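Local coordinates for protein transcription regulator (Haloarcula marismortui ATCC 43049, PDB 3CRJ) that probably binds DNA at cis-regulatory sites and acts as a TetR-family transcription repressor, at residues A22-A26 and R39-Y44; Y32-I37 and T57-L62; V150-V154 and D195-Q199. One frame throughout, in Å; residues are numbered along the deposited sequence.

How the contacts relate
From the N terminus, residues 22-26 on helix 12-30 open contact 1. Residues 32-37, in the following loop, open contact 2 before residues 39-44 on helix 37-44 close contact 1. Residues 57-62 then close contact 2 at the start of helix 58-78. The two loops therefore cross. The two contacts also touch in space, where T23 and I40 meet L61 and I40 meets L35. Together they join three helices of the predicted N-terminal DNA-binding part. Contact 3 follows in series, about 30 Å from contact 1 and about 32 Å from contact 2 between nearest atoms. It fastens the loop 150-154 to the end of the last helix, 181-198, on the opposite side of the chain's centre.

Contact 1 of 3, residues A22-A26 and R39-Y44; sequences ATYRA and RIADEY
Where two helices cross, A22 lies opposite Y44 along the backbone, and the CA of T23 is nearest that of I40. The short segments 22-26 and 39-44 come within 8.2 Å between axes, and their directions differ by 117°. The small side chains of A22 and A26 are consistent with this close approach. The CA atoms of A22 and Y44 are 5.0 Å apart. A22 CB rests on the backbone of the other helix, near the carbonyl oxygen of I40 and 3.7 Å from Y44 N. One turn on, A26 CB packs over I40 and lies 4.1 Å from I40 CA. I40 also lies alongside T23, its CG2 near the hydroxyl, both side chains pointing the same way. T23 OG1 itself is hydrogen-bonded to I19 O within its own helix.

The outer border is polar. R25 grips E43 side-on with two nitrogens. R25 NE makes a salt bridge to E43 OE1 at 2.6 Å, with an N-H...O angle of 165°. R25 NH2 bonds to E43 O, in the backbone, at 3.1 Å. Both acceptors lie close to the guanidinium plane. Yet OE1 is met from above the carboxylate plane, and the two flat groups are not coplanar. One face of the guanidinium, toward its rim, lies over A22 CA. The E43 chain bends at chi2 (-80°), which brings its carboxylate back over R25 CB as well as to NE. With a side chain and a main-chain oxygen both held, the guanidinium is probably fixed in its rotation.

The ring of Y44 leads away from segment 22-26 and packs on Q15, E18 and I19 of helix 12-30. Helix 37-44 is the first helix of the predicted helix-turn-helix. Its seating across the preceding helix is characteristic of the three-helix DNA-binding domain of TetR-family regulators.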
loop_
_atom_site.group_PDB
_atom_site.type_symbol
_atom_site.label_atom_id
_atom_site.label_comp_id
_atom_site.label_asym_id
_atom_site.label_seq_id
_atom_site.Cartn_x
_atom_site.Cartn_y
_atom_site.Cartn_z
ATOM N N ALA A 22 24.789 -6.882 -3.001
ATOM C CA ALA A 22 24.525 -7.341 -4.359
ATOM C C ALA A 22 23.024 -7.412 -4.571
ATOM O O ALA A 22 22.513 -6.922 -5.587
ATOM C CB ALA A 22 25.145 -8.696 -4.601
ATOM N N THR A 23 22.324 -8.009 -3.601
ATOM C CA THR A 23 20.871 -8.159 -3.648
ATOM C C THR A 23 20.192 -6.814 -3.846
ATOM O O THR A 23 19.472 -6.619 -4.839
ATOM C CB THR A 23 20.358 -8.833 -2.394
ATOM O OG1 THR A 23 21.228 -9.917 -2.090
ATOM C CG2 THR A 23 18.954 -9.375 -2.614
ATOM N N TYR A 24 20.453 -5.883 -2.934
ATOM C CA TYR A 24 19.983 -4.536 -3.111
ATOM C C TYR A 24 20.190 -4.093 -4.559
ATOM O O TYR A 24 19.224 -3.697 -5.210
ATOM C CB TYR A 24 20.685 -3.582 -2.165
ATOM C CG TYR A 24 20.355 -2.143 -2.432
ATOM C CD1 TYR A 24 19.382 -1.484 -1.695
ATOM C CD2 TYR A 24 21.031 -1.429 -3.416
ATOM C CE1 TYR A 24 19.078 -0.131 -1.939
ATOM C CE2 TYR A 24 20.741 -0.082 -3.679
ATOM C CZ TYR A 24 19.762 0.555 -2.944
ATOM O OH TYR A 24 19.480 1.875 -3.208
ATOM N N ARG A 25 21.425 -4.181 -5.070
ATOM C CA ARG A 25 21.740 -3.651 -6.407
ATOM C C ARG A 25 20.952 -4.353 -7.496
ATOM O O ARG A 25 20.504 -3.717 -8.446
ATOM C CB ARG A 25 23.235 -3.707 -6.720
ATOM C CG ARG A 25 24.069 -2.617 -6.044
ATOM C CD ARG A 25 25.456 -2.543 -6.658
ATOM N NE ARG A 25 26.236 -3.782 -6.515
ATOM C CZ ARG A 25 26.840 -4.182 -5.394
ATOM N NH1 ARG A 25 26.776 -3.449 -4.288
ATOM N NH2 ARG A 25 27.516 -5.321 -5.375
ATOM N N ALA A 26 20.747 -5.648 -7.329
ATOM C CA ALA A 26 20.143 -6.475 -8.358
ATOM C C ALA A 26 18.625 -6.261 -8.383
ATOM O O ALA A 26 18.017 -6.097 -9.473
ATOM C CB ALA A 26 20.485 -7.925 -8.116
ATOM N N ARG A 39 21.479 -13.377 -11.164
ATOM C CA ARG A 39 21.687 -11.946 -11.347
ATOM C C ARG A 39 22.278 -11.336 -10.082
ATOM O O ARG A 39 23.196 -10.512 -10.142
ATOM C CB ARG A 39 20.402 -11.258 -11.792
ATOM C CG ARG A 39 20.221 -11.332 -13.301
ATOM C CD ARG A 39 18.781 -11.160 -13.674
ATOM N NE ARG A 39 18.537 -11.521 -15.069
ATOM C CZ ARG A 39 17.557 -11.009 -15.812
ATOM N NH1 ARG A 39 16.727 -10.112 -15.305
ATOM N NH2 ARG A 39 17.407 -11.377 -17.066
ATOM N N ILE A 40 21.771 -11.789 -8.940
ATOM C CA ILE A 40 22.423 -11.554 -7.666
ATOM C C ILE A 40 23.906 -11.918 -7.761
ATOM O O ILE A 40 24.769 -11.083 -7.494
ATOM C CB ILE A 40 21.754 -12.369 -6.575
ATOM C CG1 ILE A 40 20.281 -11.969 -6.482
ATOM C CG2 ILE A 40 22.514 -12.208 -5.257
ATOM C CD1 ILE A 40 19.498 -12.728 -5.431
ATOM N N ALA A 41 24.201 -13.144 -8.180
ATOM C CA ALA A 41 25.589 -13.564 -8.282
ATOM C C ALA A 41 26.396 -12.672 -9.205
ATOM O O ALA A 41 27.510 -12.304 -8.869
ATOM C CB ALA A 41 25.691 -14.998 -8.709
ATOM N N ASP A 42 25.843 -12.313 -10.362
ATOM C CA ASP A 42 26.526 -11.353 -11.248
ATOM C C ASP A 42 26.873 -10.035 -10.543
ATOM O O ASP A 42 27.919 -9.447 -10.767
ATOM C CB ASP A 42 25.743 -11.085 -12.531
ATOM C CG ASP A 42 26.472 -10.104 -13.456
ATOM O OD1 ASP A 42 26.392 -8.864 -13.231
ATOM O OD2 ASP A 42 27.145 -10.563 -14.416
ATOM N N GLU A 43 25.990 -9.577 -9.676
ATOM C CA GLU A 43 26.263 -8.362 -8.937
ATOM C C GLU A 43 27.257 -8.547 -7.789
ATOM O O GLU A 43 27.906 -7.599 -7.368
ATOM C CB GLU A 43 24.958 -7.735 -8.464
ATOM C CG GLU A 43 24.383 -6.752 -9.483
ATOM C CD GLU A 43 25.051 -5.397 -9.429
ATOM O OE1 GLU A 43 26.032 -5.239 -8.676
ATOM O OE2 GLU A 43 24.594 -4.486 -10.144
ATOM N N TYR A 44 27.374 -9.779 -7.311
ATOM C CA TYR A 44 28.253 -10.120 -6.199
ATOM C C TYR A 44 29.679 -10.313 -6.705
ATOM O O TYR A 44 30.643 -10.030 -5.998
ATOM C CB TYR A 44 27.693 -11.362 -5.500
ATOM C CG TYR A 44 28.533 -12.007 -4.427
ATOM C CD1 TYR A 44 29.111 -11.257 -3.392
ATOM C CD2 TYR A 44 28.690 -13.384 -4.404
ATOM C CE1 TYR A 44 29.872 -11.874 -2.380
ATOM C CE2 TYR A 44 29.444 -14.018 -3.394
ATOM C CZ TYR A 44 30.028 -13.262 -2.388
ATOM O OH TYR A 44 30.759 -13.905 -1.408
#

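Contact 2 of 3, residues Y32-I37 and T57-L62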
loop_
_atom_site.group_PDB
_atom_site.type_symbol
_atom_site.label_atom_id
_atom_site.label_comp_id
_atom_site.label_asym_id
_atom_site.label_seq_id
_atom_site.Cartn_x
_atom_site.Cartn_y
_atom_site.Cartn_z
ATOM N N TYR A 32 11.489 -7.372 -8.410
ATOM C CA TYR A 32 11.310 -8.683 -7.799
ATOM C C TYR A 32 11.161 -9.799 -8.839
ATOM O O TYR A 32 11.917 -10.744 -8.828
ATOM C CB TYR A 32 10.140 -8.714 -6.801
ATOM C CG TYR A 32 9.868 -10.126 -6.343
ATOM C CD1 TYR A 32 10.701 -10.749 -5.415
ATOM C CD2 TYR A 32 8.812 -10.858 -6.874
ATOM C CE1 TYR A 32 10.481 -12.068 -5.026
ATOM C CE2 TYR A 32 8.591 -12.172 -6.493
ATOM C CZ TYR A 32 9.428 -12.769 -5.570
ATOM O OH TYR A 32 9.207 -14.073 -5.189
ATOM N N ALA A 33 10.193 -9.686 -9.733
ATOM C CA ALA A 33 9.853 -10.799 -10.632
ATOM C C ALA A 33 11.049 -11.387 -11.413
ATOM O O ALA A 33 11.141 -12.587 -11.645
ATOM C CB ALA A 33 8.748 -10.376 -11.584
ATOM N N ASP A 34 11.968 -10.528 -11.815
ATOM C CA ASP A 34 13.001 -10.949 -12.719
ATOM C C ASP A 34 14.300 -11.134 -11.989
ATOM O O ASP A 34 15.342 -11.277 -12.615
ATOM C CB ASP A 34 13.164 -9.925 -13.840
ATOM C CG ASP A 34 12.115 -10.077 -14.913
ATOM O OD1 ASP A 34 11.702 -11.223 -15.166
ATOM O OD2 ASP A 34 11.695 -9.062 -15.502
ATOM N N LEU A 35 14.254 -11.116 -10.662
ATOM C CA LEU A 35 15.445 -11.368 -9.876
ATOM C C LEU A 35 15.729 -12.835 -9.979
ATOM O O LEU A 35 14.808 -13.662 -9.996
ATOM C CB LEU A 35 15.199 -11.046 -8.420
ATOM C CG LEU A 35 16.273 -10.310 -7.626
ATOM C CD1 LEU A 35 16.407 -11.032 -6.326
ATOM C CD2 LEU A 35 17.621 -10.255 -8.312
ATOM N N THR A 36 17.008 -13.156 -10.057
ATOM C CA THR A 36 17.473 -14.537 -10.028
ATOM C C THR A 36 18.768 -14.581 -9.224
ATOM O O THR A 36 19.609 -13.697 -9.346
ATOM C CB THR A 36 17.751 -15.106 -11.455
ATOM O OG1 THR A 36 18.892 -14.457 -12.037
ATOM C CG2 THR A 36 16.560 -14.936 -12.366
ATOM N N ILE A 37 18.935 -15.608 -8.403
ATOM C CA ILE A 37 20.244 -15.912 -7.826
ATOM C C ILE A 37 21.351 -15.534 -8.837
ATOM O O ILE A 37 22.303 -14.814 -8.509
ATOM C CB ILE A 37 20.340 -17.405 -7.468
ATOM C CG1 ILE A 37 19.177 -17.834 -6.554
ATOM C CG2 ILE A 37 21.712 -17.750 -6.884
ATOM C CD1 ILE A 37 19.323 -17.433 -5.094
ATOM N N THR A 57 17.471 -20.622 -2.030
ATOM C CA THR A 57 16.404 -20.112 -2.851
ATOM C C THR A 57 16.487 -18.617 -2.931
ATOM O O THR A 57 17.003 -17.964 -2.014
ATOM C CB THR A 57 15.078 -20.465 -2.217
ATOM O OG1 THR A 57 15.033 -21.881 -2.046
ATOM C CG2 THR A 57 13.904 -20.031 -3.097
ATOM N N LYS A 58 16.006 -18.087 -4.055
ATOM C CA LYS A 58 15.606 -16.686 -4.180
ATOM C C LYS A 58 14.828 -16.261 -2.927
ATOM O O LYS A 58 15.172 -15.259 -2.304
ATOM C CB LYS A 58 14.744 -16.501 -5.441
ATOM C CG LYS A 58 14.396 -15.060 -5.817
ATOM C CD LYS A 58 13.661 -15.040 -7.131
ATOM C CE LYS A 58 12.758 -13.824 -7.277
ATOM N NZ LYS A 58 11.591 -14.073 -8.195
ATOM N N ASP A 59 13.818 -17.041 -2.549
ATOM C CA ASP A 59 12.966 -16.728 -1.401
ATOM C C ASP A 59 13.678 -16.726 -0.051
ATOM O O ASP A 59 13.426 -15.848 0.776
ATOM C CB ASP A 59 11.742 -17.651 -1.350
ATOM C CG ASP A 59 10.673 -17.258 -2.355
ATOM O OD1 ASP A 59 9.616 -17.941 -2.369
ATOM O OD2 ASP A 59 10.879 -16.268 -3.119
ATOM N N ASP A 60 14.552 -17.696 0.188
ATOM C CA ASP A 60 15.333 -17.674 1.416
ATOM C C ASP A 60 16.148 -16.395 1.459
ATOM O O ASP A 60 16.230 -15.715 2.481
ATOM C CB ASP A 60 16.295 -18.857 1.463
ATOM C CG ASP A 60 15.591 -20.187 1.624
ATOM O OD1 ASP A 60 14.434 -20.306 1.159
ATOM O OD2 ASP A 60 16.215 -21.115 2.200
ATOM N N LEU A 61 16.738 -16.074 0.311
ATOM C CA LEU A 61 17.658 -14.967 0.186
ATOM C C LEU A 61 16.953 -13.649 0.461
ATOM O O LEU A 61 17.494 -12.789 1.147
ATOM C CB LEU A 61 18.287 -14.979 -1.201
ATOM C CG LEU A 61 19.486 -14.059 -1.385
ATOM C CD1 LEU A 61 20.405 -14.652 -2.412
ATOM C CD2 LEU A 61 19.055 -12.649 -1.783
ATOM N N LEU A 62 15.737 -13.505 -0.047
ATOM C CA LEU A 62 14.988 -12.276 0.144
ATOM C C LEU A 62 14.357 -12.162 1.530
ATOM O O LEU A 62 14.074 -11.063 2.004
ATOM C CB LEU A 62 13.945 -12.125 -0.954
ATOM C CG LEU A 62 14.482 -11.872 -2.367
ATOM C CD1 LEU A 62 13.337 -11.889 -3.357
ATOM C CD2 LEU A 62 15.255 -10.537 -2.455
#
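The turn that leads into the predicted helix-turn-helix meets the helix that follows that motif here, and K58 is the main link, reaching Y32 and L35. Residues Y32 to L35 form a type I beta turn, in which L35 N bonds to Y32 O. The K58 chain leaves its helix with CG anti to the backbone N (chi1 -172°) and stays extended, a shape that carries its ammonium group to this turn. That group sits over one face of the Y32 ring in a cation-pi contact, with K58 NZ 4.0 Å from the centroid of the Y32 ring and offset toward the rim. NZ also makes a weak hydrogen bond to Y32 O. On the way, the methylene K58 CD passes L35 O at 3.4 Å.

The same ring is met at its edge by L62, whose CD1 lies in the ring plane and 3.3 Å from Y32 CE1. The ring is thus bordered on a face and an edge by residues one helical turn apart. L62 CD2 and L35 CD1 approach tip to tip, 4.1 Å apart.

In TetR-type regulators the helix after the helix-turn-helix runs on from the DNA-binding domain into the rest of the protein, as helix 58-78 probably does here. K120 hydrogen-bonds to Y32 OH and forms a salt bridge with D59 OD1. It thereby joins the two segments from outside, while F123 of helix 121-148 packs on Y32, D59 and L62.

At the other end, T36 is the N-cap of helix 37-44, its OG1 bonded to R39 N. Next to it, I37 reaches over the start of helix 58-78. I37 CD1 lies 3.5 Å from K58 N and 4.0 Å from L61 CD1.

Contact 3 of 3, residues V150-V154 and D195-Q199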
loop_
_atom_site.group_PDB
_atom_site.type_symbol
_atom_site.label_atom_id
_atom_site.label_comp_id
_atom_site.label_asym_id
_atom_site.label_seq_id
_atom_site.Cartn_x
_atom_site.Cartn_y
_atom_site.Cartn_z
ATOM N N VAL A 150 3.024 16.273 27.859
ATOM C CA VAL A 150 3.186 17.029 26.605
ATOM C C VAL A 150 2.099 16.684 25.579
ATOM O O VAL A 150 1.760 17.499 24.711
ATOM C CB VAL A 150 4.587 16.735 25.981
ATOM C CG1 VAL A 150 4.752 17.363 24.601
ATOM C CG2 VAL A 150 5.681 17.208 26.912
ATOM N N PHE A 151 1.587 15.462 25.654
ATOM C CA PHE A 151 0.539 15.003 24.738
ATOM C C PHE A 151 -0.714 14.708 25.541
ATOM O O PHE A 151 -0.645 14.217 26.671
ATOM C CB PHE A 151 0.933 13.705 24.007
ATOM C CG PHE A 151 2.172 13.799 23.134
ATOM C CD1 PHE A 151 2.547 14.991 22.507
ATOM C CD2 PHE A 151 2.932 12.641 22.874
ATOM C CE1 PHE A 151 3.676 15.030 21.673
ATOM C CE2 PHE A 151 4.047 12.679 22.052
ATOM C CZ PHE A 151 4.418 13.871 21.456
ATOM N N THR A 152 -1.862 14.980 24.945
ATOM C CA THR A 152 -3.158 14.613 25.520
ATOM C C THR A 152 -3.240 13.116 25.792
ATOM O O THR A 152 -2.719 12.312 24.989
ATOM C CB THR A 152 -4.248 14.973 24.529
ATOM O OG1 THR A 152 -4.179 16.380 24.281
ATOM C CG2 THR A 152 -5.621 14.585 25.039
ATOM N N ASP A 153 -3.895 12.737 26.893
ATOM C CA ASP A 153 -4.016 11.316 27.206
ATOM C C ASP A 153 -5.024 10.622 26.300
ATOM O O ASP A 153 -6.214 10.643 26.572
ATOM C CB ASP A 153 -4.390 11.069 28.672
ATOM C CG ASP A 153 -4.482 9.581 29.002
ATOM O OD1 ASP A 153 -5.134 9.224 29.992
ATOM O OD2 ASP A 153 -3.910 8.750 28.264
ATOM N N VAL A 154 -4.536 9.972 25.255
ATOM C CA VAL A 154 -5.400 9.431 24.207
ATOM C C VAL A 154 -5.073 7.957 23.981
ATOM O O VAL A 154 -4.103 7.448 24.552
ATOM C CB VAL A 154 -5.216 10.244 22.895
ATOM C CG1 VAL A 154 -3.952 9.828 22.214
ATOM C CG2 VAL A 154 -6.461 10.112 21.969
ATOM N N ASP A 195 -0.956 16.175 15.491
ATOM C CA ASP A 195 -1.058 17.389 16.269
ATOM C C ASP A 195 -2.495 17.544 16.735
ATOM O O ASP A 195 -2.751 18.055 17.824
ATOM C CB ASP A 195 -0.598 18.593 15.456
ATOM C CG ASP A 195 0.938 18.649 15.270
ATOM O OD1 ASP A 195 1.427 19.785 15.095
ATOM O OD2 ASP A 195 1.666 17.605 15.276
ATOM N N ALA A 196 -3.420 17.061 15.907
ATOM C CA ALA A 196 -4.839 17.115 16.203
ATOM C C ALA A 196 -5.201 16.129 17.315
ATOM O O ALA A 196 -6.106 16.387 18.126
ATOM C CB ALA A 196 -5.648 16.843 14.951
HETATM N N MSE A 197 -4.480 15.021 17.383
HETATM C CA MSE A 197 -4.744 14.045 18.423
HETATM C C MSE A 197 -4.014 14.373 19.730
HETATM O O MSE A 197 -4.581 14.269 20.816
HETATM C CB MSE A 197 -4.428 12.634 17.931
HETATM C CG MSE A 197 -5.233 12.221 16.690
HETATM SE SE MSE A 197 -7.175 12.128 17.014
HETATM C CE MSE A 197 -7.764 13.854 16.349
ATOM N N LEU A 198 -2.767 14.796 19.619
ATOM C CA LEU A 198 -1.891 14.829 20.776
ATOM C C LEU A 198 -1.802 16.177 21.451
ATOM O O LEU A 198 -1.750 16.252 22.671
ATOM C CB LEU A 198 -0.489 14.407 20.357
ATOM C CG LEU A 198 -0.091 12.934 20.363
ATOM C CD1 LEU A 198 -1.259 11.962 20.423
ATOM C CD2 LEU A 198 0.783 12.688 19.156
ATOM N N GLN A 199 -1.738 17.236 20.654
ATOM C CA GLN A 199 -1.533 18.572 21.192
ATOM C C GLN A 199 -2.786 19.387 20.949
ATOM O O GLN A 199 -3.882 18.857 21.154
ATOM C CB GLN A 199 -0.309 19.248 20.568
ATOM C CG GLN A 199 0.904 18.356 20.433
ATOM C CD GLN A 199 2.164 19.040 20.902
ATOM O OE1 GLN A 199 2.367 19.233 22.107
ATOM N NE2 GLN A 199 3.029 19.401 19.964
ATOM O OXT GLN A 199 -2.741 20.548 20.546
#
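F151 and L198 make the tight part of this contact, which holds the loop between helix 121-148 and helix 156-176 to the end of the last helix, 181-198. This is the all-helical C-terminal domain of a TetR-type regulator, at its end far from the predicted DNA-binding part. The F151 ring takes L198 over one face. L198 CG stands 4.0 Å from the centroid of the F151 ring, a CH-pi contact set toward the rim. The F151 side chain has CG anti to its carbonyl carbon (chi1 -61°), which lays the ring against the leucine as the two chains cross obliquely. L198 CD1 reaches V154 CG1 at 3.9 Å, so the leucine is held between two loop residues. P85 also packs on F151, and L89 and V159 pack on L198. An alanine in place of F151 would probably open a gap over L198 and leave that leucine freer to turn.

The side of Q199 and M197 is looser. Q199 is exposed and ends the chain with its carboxylate. The Q199 side chain runs alongside V150, with NE2 making a weak hydrogen bond to E86. M197, modelled as selenomethionine, turns its end away from the loop and packs on E192 of the second subunit. The backbone oxygen of M197 lies near T152 CB.

T152 is exposed too, but two bonds to a single carbonyl fix it. L198 O accepts T152 N at 2.6 Å, almost straight at 177° and in the carbonyl plane. L198 O also accepts T152 OG1 at 2.9 Å, from well above that plane. F151 CA comes to L198 O at 3.3 Å in a C-H...O contact.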